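Local coordinates for glycosyl hydrolase family 2, TIM barrel domain protein (PDB 6DXU), which probably hydrolyses beta-D-glucuronides, acting as a beta-glucuronidase of glycoside hydrolase family 2 in a human gut bacterium, at residues V276-D281 with H419-I424; E302-F307 with I374-D379; S525-A528 with L532-I535; V568-D573 with R655-V660. All blocks are in the same frame, centred on the assembly; numbering follows the deposited sequence.

Contact 1: residues V276-D281 with H419-I424; sequences VLWDVD and HPAVII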
loop_
_atom_site.group_PDB
_atom_site.type_symbol
_atom_site.label_atom_id
_atom_site.label_comp_id
_atom_site.label_asym_id
_atom_site.label_seq_id
_atom_site.Cartn_x
_atom_site.Cartn_y
_atom_site.Cartn_z
ATOM N N VAL D 276 -43.839 32.161 15.646
ATOM C CA VAL D 276 -43.964 32.809 14.347
ATOM C C VAL D 276 -43.492 31.858 13.255
ATOM O O VAL D 276 -42.381 31.314 13.318
ATOM C CB VAL D 276 -43.171 34.120 14.329
ATOM C CG1 VAL D 276 -43.303 34.775 12.979
ATOM C CG2 VAL D 276 -43.672 35.046 15.440
ATOM N N LEU D 277 -44.334 31.644 12.250
ATOM C CA LEU D 277 -44.054 30.628 11.250
ATOM C C LEU D 277 -43.245 31.204 10.095
ATOM O O LEU D 277 -43.418 32.362 9.708
ATOM C CB LEU D 277 -45.348 30.009 10.721
ATOM C CG LEU D 277 -46.269 29.353 11.756
ATOM C CD1 LEU D 277 -47.350 28.523 11.067
ATOM C CD2 LEU D 277 -45.459 28.475 12.707
ATOM N N TRP D 278 -42.357 30.382 9.557
ATOM C CA TRP D 278 -41.646 30.699 8.326
ATOM C C TRP D 278 -42.545 30.369 7.141
ATOM O O TRP D 278 -43.163 29.304 7.097
ATOM C CB TRP D 278 -40.339 29.891 8.249
ATOM C CG TRP D 278 -39.433 30.228 7.089
ATOM C CD1 TRP D 278 -38.374 31.099 7.095
ATOM C CD2 TRP D 278 -39.507 29.697 5.758
ATOM N NE1 TRP D 278 -37.779 31.131 5.847
ATOM C CE2 TRP D 278 -38.461 30.288 5.011
ATOM C CE3 TRP D 278 -40.355 28.781 5.125
ATOM C CZ2 TRP D 278 -38.241 29.991 3.661
ATOM C CZ3 TRP D 278 -40.136 28.485 3.787
ATOM C CH2 TRP D 278 -39.084 29.085 3.071
ATOM N N ASP D 279 -42.614 31.283 6.181
ATOM C CA ASP D 279 -43.475 31.154 5.016
ATOM C C ASP D 279 -42.755 31.733 3.804
ATOM O O ASP D 279 -41.821 32.520 3.946
ATOM C CB ASP D 279 -44.818 31.860 5.275
ATOM C CG ASP D 279 -45.660 31.985 4.037
ATOM O OD1 ASP D 279 -45.681 33.105 3.480
ATOM O OD2 ASP D 279 -46.269 30.981 3.602
ATOM N N VAL D 280 -43.176 31.317 2.601
ATOM C CA VAL D 280 -42.518 31.834 1.402
ATOM C C VAL D 280 -42.872 33.294 1.154
ATOM O O VAL D 280 -42.100 34.013 0.511
ATOM C CB VAL D 280 -42.827 30.972 0.163
ATOM C CG1 VAL D 280 -42.164 29.576 0.303
ATOM C CG2 VAL D 280 -44.324 30.853 -0.082
ATOM N N ASP D 281 -44.015 33.765 1.655
ATOM C CA ASP D 281 -44.349 35.173 1.481
ATOM C C ASP D 281 -43.822 36.033 2.615
ATOM O O ASP D 281 -43.446 37.191 2.385
ATOM C CB ASP D 281 -45.867 35.354 1.367
ATOM C CG ASP D 281 -46.433 34.710 0.116
ATOM O OD1 ASP D 281 -47.484 34.043 0.213
ATOM O OD2 ASP D 281 -45.818 34.856 -0.959
ATOM N N HIS D 419 -31.592 24.676 7.854
ATOM C CA HIS D 419 -32.266 25.653 6.997
ATOM C C HIS D 419 -33.752 25.351 6.856
ATOM O O HIS D 419 -34.108 24.320 6.273
ATOM C CB HIS D 419 -31.619 25.687 5.612
ATOM C CG HIS D 419 -30.216 26.195 5.636
ATOM N ND1 HIS D 419 -29.916 27.526 5.829
ATOM C CD2 HIS D 419 -29.030 25.547 5.540
ATOM C CE1 HIS D 419 -28.602 27.677 5.836
ATOM N NE2 HIS D 419 -28.041 26.496 5.652
ATOM N N PRO D 420 -34.653 26.228 7.298
ATOM C CA PRO D 420 -36.085 25.940 7.106
ATOM C C PRO D 420 -36.485 25.849 5.640
ATOM O O PRO D 420 -37.477 25.181 5.319
ATOM C CB PRO D 420 -36.792 27.104 7.829
ATOM C CG PRO D 420 -35.780 28.201 7.855
ATOM C CD PRO D 420 -34.437 27.506 7.998
ATOM N N ALA D 421 -35.731 26.470 4.732
ATOM C CA ALA D 421 -36.068 26.376 3.311
ATOM C C ALA D 421 -36.059 24.941 2.801
ATOM O O ALA D 421 -36.831 24.600 1.898
ATOM C CB ALA D 421 -35.099 27.232 2.485
ATOM N N VAL D 422 -35.182 24.083 3.331
ATOM C CA VAL D 422 -35.008 22.767 2.720
ATOM C C VAL D 422 -36.202 21.879 3.048
ATOM O O VAL D 422 -36.562 21.697 4.219
ATOM C CB VAL D 422 -33.695 22.115 3.184
ATOM C CG1 VAL D 422 -33.544 20.731 2.550
ATOM C CG2 VAL D 422 -32.496 23.011 2.852
ATOM N N ILE D 423 -36.815 21.313 2.009
ATOM C CA ILE D 423 -37.853 20.300 2.174
ATOM C C ILE D 423 -37.481 18.957 1.566
ATOM O O ILE D 423 -38.147 17.958 1.877
ATOM C CB ILE D 423 -39.194 20.766 1.574
ATOM C CG1 ILE D 423 -38.978 21.167 0.104
ATOM C CG2 ILE D 423 -39.771 21.897 2.408
ATOM C CD1 ILE D 423 -40.275 21.405 -0.696
ATOM N N ILE D 424 -36.488 18.882 0.679
ATOM C CA ILE D 424 -36.182 17.650 -0.040
ATOM C C ILE D 424 -34.676 17.444 -0.099
ATOM O O ILE D 424 -33.933 18.353 -0.489
ATOM C CB ILE D 424 -36.762 17.666 -1.471
ATOM C CG1 ILE D 424 -38.279 17.451 -1.438
ATOM C CG2 ILE D 424 -36.093 16.601 -2.334
ATOM C CD1 ILE D 424 -38.966 17.712 -2.781
#
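Trp278 and Pro420 mark the nearest approach of the two backbones, CA of Trp278 lying 7.4 Å from CA of Pro420, where an irregular loop faces a type I beta turn that runs from His419 to Val422. The indole spans this gap. The CB of Trp278 points toward the turn, and CG, anti to the backbone N (chi1 -174°), lays the indole alongside Pro420, whose ring crosses it at about a right angle. Pro420 CG lies over the face of the five-membered ring of Trp278, 4.1 Å from its centroid and 15° off the normal, a clear case of proline CH-pi packing on tryptophan. Farther along the indole, Trp278 CZ2 meets Ala421 CB at 4.3 Å. The buried ring nitrogen is satisfied as well: NE1 donates a hydrogen bond to the carbonyl of Asp379. A leucine here would probably deprive Pro420 of its aromatic surface and the Asp379 carbonyl of this donor. The contact thus joins the loop between strands 263-273 and 286-294 to the entrance of strand 422-429 of the TIM barrel, with Leu384 of strand 384-388 packed on the indole and helix 372-381 lying against the turn.

Contact 2: residues E302-F307 with I374-D379; sequences EERFGF and ILDLCD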
loop_
_atom_site.group_PDB
_atom_site.type_symbol
_atom_site.label_atom_id
_atom_site.label_comp_id
_atom_site.label_asym_id
_atom_site.label_seq_id
_atom_site.Cartn_x
_atom_site.Cartn_y
_atom_site.Cartn_z
ATOM N N GLU D 302 -23.887 32.256 16.438
ATOM C CA GLU D 302 -25.331 32.154 16.340
ATOM C C GLU D 302 -25.702 31.340 15.114
ATOM O O GLU D 302 -24.918 31.171 14.180
ATOM C CB GLU D 302 -26.023 33.521 16.304
ATOM C CG GLU D 302 -25.600 34.430 15.193
ATOM C CD GLU D 302 -26.391 35.735 15.206
ATOM O OE1 GLU D 302 -26.275 36.493 16.191
ATOM O OE2 GLU D 302 -27.147 35.986 14.241
ATOM N N GLU D 303 -26.905 30.793 15.168
ATOM C CA GLU D 303 -27.448 29.952 14.120
ATOM C C GLU D 303 -28.937 30.236 14.043
ATOM O O GLU D 303 -29.605 30.356 15.073
ATOM C CB GLU D 303 -27.179 28.469 14.415
ATOM C CG GLU D 303 -27.655 27.532 13.327
ATOM C CD GLU D 303 -26.620 27.338 12.229
ATOM O OE1 GLU D 303 -25.534 27.961 12.304
ATOM O OE2 GLU D 303 -26.895 26.557 11.293
ATOM N N ARG D 304 -29.450 30.346 12.828
ATOM C CA ARG D 304 -30.839 30.685 12.594
ATOM C C ARG D 304 -31.633 29.435 12.239
ATOM O O ARG D 304 -31.090 28.428 11.779
ATOM C CB ARG D 304 -30.948 31.723 11.476
ATOM C CG ARG D 304 -30.286 33.052 11.811
ATOM C CD ARG D 304 -30.520 34.083 10.718
ATOM N NE ARG D 304 -30.262 33.540 9.384
ATOM C CZ ARG D 304 -30.377 34.244 8.259
ATOM N NH1 ARG D 304 -30.743 35.519 8.308
ATOM N NH2 ARG D 304 -30.132 33.676 7.084
ATOM N N PHE D 305 -32.938 29.509 12.466
ATOM C CA PHE D 305 -33.829 28.410 12.126
ATOM C C PHE D 305 -35.234 28.975 11.976
ATOM O O PHE D 305 -35.498 30.124 12.330
ATOM C CB PHE D 305 -33.774 27.300 13.186
ATOM C CG PHE D 305 -34.493 27.645 14.472
ATOM C CD1 PHE D 305 -33.871 28.431 15.436
ATOM C CD2 PHE D 305 -35.779 27.182 14.714
ATOM C CE1 PHE D 305 -34.518 28.749 16.627
ATOM C CE2 PHE D 305 -36.438 27.509 15.905
ATOM C CZ PHE D 305 -35.798 28.282 16.855
ATOM N N GLY D 306 -36.132 28.155 11.454
ATOM C CA GLY D 306 -37.514 28.571 11.296
ATOM C C GLY D 306 -38.462 27.433 11.606
ATOM O O GLY D 306 -38.118 26.258 11.475
ATOM N N PHE D 307 -39.677 27.805 12.030
ATOM C CA PHE D 307 -40.765 26.866 12.279
ATOM C C PHE D 307 -41.671 26.833 11.052
ATOM O O PHE D 307 -42.206 27.872 10.651
ATOM C CB PHE D 307 -41.589 27.288 13.508
ATOM C CG PHE D 307 -40.895 27.065 14.836
ATOM C CD1 PHE D 307 -40.730 25.777 15.347
ATOM C CD2 PHE D 307 -40.428 28.144 15.574
ATOM C CE1 PHE D 307 -40.108 25.564 16.570
ATOM C CE2 PHE D 307 -39.811 27.949 16.800
ATOM C CZ PHE D 307 -39.643 26.653 17.295
ATOM N N ILE D 374 -26.137 30.679 -0.624
ATOM C CA ILE D 374 -27.386 30.446 -1.344
ATOM C C ILE D 374 -28.466 29.954 -0.386
ATOM O O ILE D 374 -29.605 30.434 -0.405
ATOM C CB ILE D 374 -27.170 29.445 -2.490
ATOM C CG1 ILE D 374 -26.168 29.984 -3.520
ATOM C CG2 ILE D 374 -28.515 29.100 -3.164
ATOM C CD1 ILE D 374 -26.638 31.276 -4.230
ATOM N N LEU D 375 -28.125 28.993 0.477
ATOM C CA LEU D 375 -29.133 28.475 1.400
ATOM C C LEU D 375 -29.613 29.556 2.353
ATOM O O LEU D 375 -30.810 29.638 2.652
ATOM C CB LEU D 375 -28.584 27.279 2.180
ATOM C CG LEU D 375 -28.719 26.252 1.067
ATOM C CD1 LEU D 375 -27.389 25.882 0.457
ATOM C CD2 LEU D 375 -29.607 25.081 1.439
ATOM N N ASP D 376 -28.691 30.369 2.869
ATOM C CA ASP D 376 -29.097 31.474 3.725
ATOM C C ASP D 376 -30.031 32.422 2.983
ATOM O O ASP D 376 -30.981 32.959 3.569
ATOM C CB ASP D 376 -27.874 32.234 4.243
ATOM C CG ASP D 376 -27.155 31.531 5.388
ATOM O OD1 ASP D 376 -27.729 30.649 6.065
ATOM O OD2 ASP D 376 -25.995 31.915 5.639
ATOM N N LEU D 377 -29.764 32.664 1.697
ATOM C CA LEU D 377 -30.627 33.549 0.926
ATOM C C LEU D 377 -32.007 32.935 0.724
ATOM O O LEU D 377 -33.012 33.652 0.736
ATOM C CB LEU D 377 -29.980 33.890 -0.419
ATOM C CG LEU D 377 -28.871 34.934 -0.315
ATOM C CD1 LEU D 377 -27.985 34.923 -1.558
ATOM C CD2 LEU D 377 -29.514 36.309 -0.112
ATOM N N CYS D 378 -32.081 31.613 0.548
ATOM C CA CYS D 378 -33.390 30.969 0.436
ATOM C C CYS D 378 -34.182 31.091 1.734
ATOM O O CYS D 378 -35.405 31.306 1.707
ATOM C CB CYS D 378 -33.240 29.502 0.034
ATOM S SG CYS D 378 -32.627 29.269 -1.680
ATOM N N ASP D 379 -33.514 30.930 2.880
ATOM C CA ASP D 379 -34.189 31.154 4.159
ATOM C C ASP D 379 -34.718 32.580 4.257
ATOM O O ASP D 379 -35.826 32.811 4.756
ATOM C CB ASP D 379 -33.234 30.915 5.323
ATOM C CG ASP D 379 -32.883 29.451 5.534
ATOM O OD1 ASP D 379 -33.575 28.541 5.023
ATOM O OD2 ASP D 379 -31.883 29.224 6.250
HETATM O O HOH W 1 -30.283 30.954 7.520
#
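Arg304 and Asp376 meet through one end of a guanidinium group, and the example shows how water can reinforce an ionic contact that is long when made directly. Arg304 NH2 stands 4.0 Å from Asp376 OD1, a long salt bridge, with the guanidinium and carboxylate planes turned 84° apart. The backbone O of Asp376 also lies at the guanidinium edge, near its plane, 3.7 Å from Arg304 NH2. The same NH2 has a stronger partner in Glu380, with which it forms a salt bridge. A water closes the gap to the helix, accepting from Arg304 NH2 at 2.8 Å. It donates in turn to Asp376 OD1 and, at 2.7 Å, to Asp379 OD2, so both acids, one helical turn apart, share a single bridge to the arginine. The arginine chain gets there by bending at chi3 (-47°).

In the next shell, Asp379 is itself held from the barrel side, its OD2 taking a hydrogen bond from His419 ND1 and its OD1 one from the backbone N of Ala421. The bridge lies at a domain seam: strand 297-305, an edge strand of the beta domain in the family 2 region, presents Arg304 to helix 372-381 of the TIM barrel, while Phe305 packs on strand 203-213 and, behind the helix, Leu377 and Cys378 pack on Met352 of helix 345-357.

Contact 3: residues S525-A528 with L532-I535; sequences SEDA and LKNI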
loop_
_atom_site.group_PDB
_atom_site.type_symbol
_atom_site.label_atom_id
_atom_site.label_comp_id
_atom_site.label_asym_id
_atom_site.label_seq_id
_atom_site.Cartn_x
_atom_site.Cartn_y
_atom_site.Cartn_z
ATOM N N SER D 525 -38.634 35.949 -33.705
ATOM C CA SER D 525 -39.211 35.379 -34.915
ATOM C C SER D 525 -40.614 35.920 -35.124
ATOM O O SER D 525 -41.386 36.051 -34.171
ATOM C CB SER D 525 -39.262 33.847 -34.852
ATOM O OG SER D 525 -39.806 33.286 -36.042
ATOM N N GLU D 526 -40.914 36.278 -36.372
ATOM C CA GLU D 526 -42.284 36.620 -36.742
ATOM C C GLU D 526 -43.187 35.387 -36.771
ATOM O O GLU D 526 -44.414 35.537 -36.704
ATOM C CB GLU D 526 -42.312 37.352 -38.091
ATOM C CG GLU D 526 -41.734 38.778 -38.056
ATOM C CD GLU D 526 -42.549 39.759 -37.222
ATOM O OE1 GLU D 526 -43.638 39.401 -36.716
ATOM O OE2 GLU D 526 -42.091 40.910 -37.063
ATOM N N ASP D 527 -42.615 34.184 -36.949
ATOM C CA ASP D 527 -43.365 32.924 -36.854
ATOM C C ASP D 527 -42.541 31.875 -36.101
ATOM O O ASP D 527 -41.743 31.145 -36.705
ATOM C CB ASP D 527 -43.761 32.418 -38.236
ATOM C CG ASP D 527 -44.652 31.185 -38.176
ATOM O OD1 ASP D 527 -44.995 30.725 -37.056
ATOM O OD2 ASP D 527 -45.007 30.672 -39.259
ATOM N N ALA D 528 -42.787 31.754 -34.796
ATOM C CA ALA D 528 -42.018 30.822 -33.973
ATOM C C ALA D 528 -42.256 29.369 -34.354
ATOM O O ALA D 528 -41.427 28.508 -34.033
ATOM C CB ALA D 528 -42.369 31.016 -32.497
ATOM N N LEU D 532 -42.243 23.993 -37.242
ATOM C CA LEU D 532 -42.719 23.129 -36.166
ATOM C C LEU D 532 -44.150 22.649 -36.371
ATOM O O LEU D 532 -44.747 22.108 -35.439
ATOM C CB LEU D 532 -42.618 23.861 -34.827
ATOM C CG LEU D 532 -41.222 24.367 -34.488
ATOM C CD1 LEU D 532 -41.229 25.083 -33.150
ATOM C CD2 LEU D 532 -40.280 23.179 -34.457
ATOM N N LYS D 533 -44.693 22.773 -37.580
ATOM C CA LYS D 533 -46.110 22.492 -37.769
ATOM C C LYS D 533 -46.436 21.007 -37.878
ATOM O O LYS D 533 -47.615 20.651 -37.814
ATOM C CB LYS D 533 -46.618 23.228 -39.013
ATOM C CG LYS D 533 -47.302 24.542 -38.687
ATOM C CD LYS D 533 -46.746 25.704 -39.499
ATOM C CE LYS D 533 -47.193 27.027 -38.885
ATOM N NZ LYS D 533 -46.663 28.228 -39.599
ATOM N N ASN D 534 -45.436 20.129 -38.001
ATOM C CA ASN D 534 -45.688 18.700 -38.166
ATOM C C ASN D 534 -45.134 17.863 -37.014
ATOM O O ASN D 534 -44.855 16.672 -37.197
ATOM C CB ASN D 534 -45.115 18.211 -39.496
ATOM C CG ASN D 534 -45.594 19.038 -40.669
ATOM O OD1 ASN D 534 -46.779 19.355 -40.779
ATOM N ND2 ASN D 534 -44.668 19.407 -41.545
ATOM N N ILE D 535 -44.962 18.452 -35.833
ATOM C CA ILE D 535 -44.629 17.671 -34.646
ATOM C C ILE D 535 -45.891 16.959 -34.178
ATOM O O ILE D 535 -46.933 17.592 -33.971
ATOM C CB ILE D 535 -44.057 18.568 -33.536
ATOM C CG1 ILE D 535 -42.927 19.451 -34.077
ATOM C CG2 ILE D 535 -43.574 17.719 -32.365
ATOM C CD1 ILE D 535 -41.760 18.678 -34.623
#
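Asp527 and Lys533 tie together two neighbouring parts of the long irregular connection between strand 512-513 and helix 557-560 in the TIM barrel domain of this family 2 hydrolase; the second part, Leu532 to Ile535, is a type I beta turn. Only three residues separate the segments, so the contact closes a short loop.

The ionic part is one salt bridge. Lys533 NZ donates to Asp527 OD2 at 3.0 Å, and OD2 receives it on its syn lone pair, on the side of the other oxygen. The two side chains come from opposite directions. With CG anti to the backbone N (chi1 -175°), the aspartate carries its carboxylate out to Lys533, although its CB does not point there; the lysine chain bends at chi2 to bring its ammonium group across.

Other hydrogen bonds fix the aspartate end. Its second oxygen, OD1, accepts from the backbone N of Phe529, two residues on, the geometry of an Asx turn, and the backbone N of Asp527 makes a weak bond to Ser525 OG. An alanine in place of Asp527 would probably leave the ammonium group of Lys533 without its paired charge and the Phe529 N-H without this acceptor.

Van der Waals contacts form the buried side. Ala528 and Leu532 both touch Tyr567 of helix 565-579. Across the loop itself, Leu532 sets a methyl against a carbonyl oxygen, its CD1 resting 3.5 Å from Ala528 O.

Contact 4: residues V568-D573 with R655-V660; sequences VVRLID and RKEILV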
loop_
_atom_site.group_PDB
_atom_site.type_symbol
_atom_site.label_atom_id
_atom_site.label_comp_id
_atom_site.label_asym_id
_atom_site.label_seq_id
_atom_site.Cartn_x
_atom_site.Cartn_y
_atom_site.Cartn_z
ATOM N N VAL D 568 -40.023 30.144 -26.937
ATOM C CA VAL D 568 -40.018 29.727 -25.535
ATOM C C VAL D 568 -40.966 30.592 -24.713
ATOM O O VAL D 568 -41.543 30.123 -23.724
ATOM C CB VAL D 568 -38.592 29.701 -24.942
ATOM C CG1 VAL D 568 -38.125 31.081 -24.556
ATOM C CG2 VAL D 568 -38.557 28.766 -23.727
ATOM N N VAL D 569 -41.165 31.850 -25.104
ATOM C CA VAL D 569 -42.137 32.683 -24.411
ATOM C C VAL D 569 -43.525 32.068 -24.523
ATOM O O VAL D 569 -44.287 32.033 -23.550
ATOM C CB VAL D 569 -42.088 34.120 -24.963
ATOM C CG1 VAL D 569 -43.390 34.858 -24.681
ATOM C CG2 VAL D 569 -40.914 34.868 -24.335
ATOM N N ARG D 570 -43.861 31.548 -25.703
ATOM C CA ARG D 570 -45.168 30.924 -25.874
ATOM C C ARG D 570 -45.246 29.594 -25.139
ATOM O O ARG D 570 -46.310 29.226 -24.626
ATOM C CB ARG D 570 -45.472 30.744 -27.360
ATOM C CG ARG D 570 -45.702 32.086 -28.063
ATOM C CD ARG D 570 -45.937 31.937 -29.555
ATOM N NE ARG D 570 -46.250 33.242 -30.144
ATOM C CZ ARG D 570 -47.469 33.634 -30.514
ATOM N NH1 ARG D 570 -48.512 32.822 -30.376
ATOM N NH2 ARG D 570 -47.639 34.842 -31.033
ATOM N N LEU D 571 -44.137 28.852 -25.103
ATOM C CA LEU D 571 -44.113 27.588 -24.373
ATOM C C LEU D 571 -44.297 27.803 -22.874
ATOM O O LEU D 571 -45.036 27.059 -22.217
ATOM C CB LEU D 571 -42.797 26.850 -24.652
ATOM C CG LEU D 571 -42.556 25.488 -23.967
ATOM C CD1 LEU D 571 -41.704 24.598 -24.858
ATOM C CD2 LEU D 571 -41.892 25.626 -22.579
ATOM N N ILE D 572 -43.604 28.790 -22.306
ATOM C CA ILE D 572 -43.730 29.045 -20.874
ATOM C C ILE D 572 -45.132 29.538 -20.537
ATOM O O ILE D 572 -45.749 29.092 -19.555
ATOM C CB ILE D 572 -42.655 30.048 -20.420
ATOM C CG1 ILE D 572 -41.271 29.388 -20.535
ATOM C CG2 ILE D 572 -42.937 30.555 -18.997
ATOM C CD1 ILE D 572 -40.113 30.394 -20.463
ATOM N N ASP D 573 -45.633 30.491 -21.332
ATOM C CA ASP D 573 -46.992 31.010 -21.187
ATOM C C ASP D 573 -47.985 29.861 -21.054
ATOM O O ASP D 573 -48.805 29.825 -20.127
ATOM C CB ASP D 573 -47.290 31.893 -22.414
ATOM C CG ASP D 573 -48.601 32.668 -22.331
ATOM O OD1 ASP D 573 -49.464 32.411 -21.462
ATOM O OD2 ASP D 573 -48.760 33.569 -23.184
ATOM N N ARG D 655 -51.060 43.554 -40.096
ATOM C CA ARG D 655 -51.329 43.752 -38.677
ATOM C C ARG D 655 -50.494 42.750 -37.884
ATOM O O ARG D 655 -50.714 41.537 -37.958
ATOM C CB ARG D 655 -52.821 43.638 -38.383
ATOM C CG ARG D 655 -53.581 44.894 -38.830
ATOM C CD ARG D 655 -54.998 44.920 -38.311
ATOM N NE ARG D 655 -55.636 46.233 -38.449
ATOM C CZ ARG D 655 -56.177 46.692 -39.575
ATOM N NH1 ARG D 655 -56.150 45.956 -40.682
ATOM N NH2 ARG D 655 -56.742 47.890 -39.599
ATOM N N LYS D 656 -49.490 43.263 -37.181
ATOM C CA LYS D 656 -48.541 42.433 -36.455
ATOM C C LYS D 656 -49.029 42.179 -35.041
ATOM O O LYS D 656 -49.528 43.088 -34.368
ATOM C CB LYS D 656 -47.169 43.105 -36.407
ATOM C CG LYS D 656 -46.643 43.519 -37.767
ATOM C CD LYS D 656 -46.547 42.330 -38.707
ATOM C CE LYS D 656 -45.563 41.300 -38.188
ATOM N NZ LYS D 656 -45.291 40.228 -39.175
ATOM N N GLU D 657 -48.841 40.945 -34.583
ATOM C CA GLU D 657 -49.210 40.599 -33.220
ATOM C C GLU D 657 -48.230 41.224 -32.233
ATOM O O GLU D 657 -47.008 41.141 -32.411
ATOM C CB GLU D 657 -49.238 39.084 -33.051
ATOM C CG GLU D 657 -49.750 38.636 -31.687
ATOM C CD GLU D 657 -50.001 37.133 -31.633
ATOM O OE1 GLU D 657 -49.078 36.367 -31.949
ATOM O OE2 GLU D 657 -51.127 36.718 -31.284
ATOM N N ILE D 658 -48.776 41.874 -31.208
ATOM C CA ILE D 658 -48.014 42.442 -30.106
ATOM C C ILE D 658 -48.517 41.792 -28.825
ATOM O O ILE D 658 -49.727 41.800 -28.560
ATOM C CB ILE D 658 -48.168 43.975 -30.033
ATOM C CG1 ILE D 658 -47.603 44.633 -31.303
ATOM C CG2 ILE D 658 -47.493 44.524 -28.781
ATOM C CD1 ILE D 658 -47.873 46.134 -31.375
ATOM N N LEU D 659 -47.599 41.205 -28.055
ATOM C CA LEU D 659 -47.905 40.563 -26.785
ATOM C C LEU D 659 -47.408 41.436 -25.645
ATOM O O LEU D 659 -46.308 41.988 -25.712
ATOM C CB LEU D 659 -47.243 39.173 -26.693
ATOM C CG LEU D 659 -47.534 38.176 -27.811
ATOM C CD1 LEU D 659 -46.816 36.852 -27.561
ATOM C CD2 LEU D 659 -49.038 37.976 -27.961
ATOM N N VAL D 660 -48.204 41.546 -24.589
ATOM C CA VAL D 660 -47.805 42.253 -23.378
ATOM C C VAL D 660 -47.913 41.283 -22.210
ATOM O O VAL D 660 -48.959 40.650 -22.017
ATOM C CB VAL D 660 -48.663 43.509 -23.147
ATOM C CG1 VAL D 660 -48.343 44.148 -21.802
ATOM C CG2 VAL D 660 -48.426 44.501 -24.287
#
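The guanidinium of Arg570 carries this contact: Leu659 CD1 lies over one of its faces and the carboxylate of Glu657 stands at its edge, near its plane. The two flat groups are turned by 35°, so they are neither coplanar nor crossed. Arg570 NH2 and Glu657 OE1 form a salt bridge, but the modelled separation is too short to be trusted, and the exact positions of both atoms are doubtful. On the face, the methyl CD1 of Leu659 sets an apolar group against the flat cation; its 4.1 Å distance to Arg570 NH2 shares the uncertainty of that nitrogen.

Both charged chains are stretched out to meet. Arg570 leaves its helix with CG beside the backbone N (chi1 -69°) and then runs extended to NE, which carries its end well beyond the helix surface; Glu657 is extended beyond CG and comes from the opposite direction.

The setting is a helix packed beside an antiparallel sheet. Helix 565-579 precedes barrel strand 587-589, while strand 655-662 is the middle one of three, between 638-640 and 692-696, in a region matching the DUF4982 family. Glu657 and Leu659, two apart along the strand, both have their CB directed toward the helix, and both also touch Arg692 of the adjoining strand. One turn farther along the helix, Asp573 reaches this domain too, its OD2 accepting from the backbone N of Ala688 and bonding to the hydroxyl of Tyr661. Val569 and Ile572 also pack on Val627 of helix 623-632.

The four contacts form two pairs at separate places on the TIM barrel. Contacts 1 and 2, with centres about 8 Å apart, lie at the seam with the preceding beta domain and meet at helix 372-381, which supplies one segment of contact 2 and packs on the turn of contact 1; they also touch through Trp278 N and Phe307 O, and both segments of contact 2 fall between those of contact 1 along the chain. Contacts 3 and 4 follow in series, about 13 Å apart between centres. Contact 4 joins helix 565-579 to the DUF4982 region; contact 3 is a loop closure beside it, linked through the Glu526-Lys656 salt bridge. Centres of contacts 1 and 3 are about 42 Å apart.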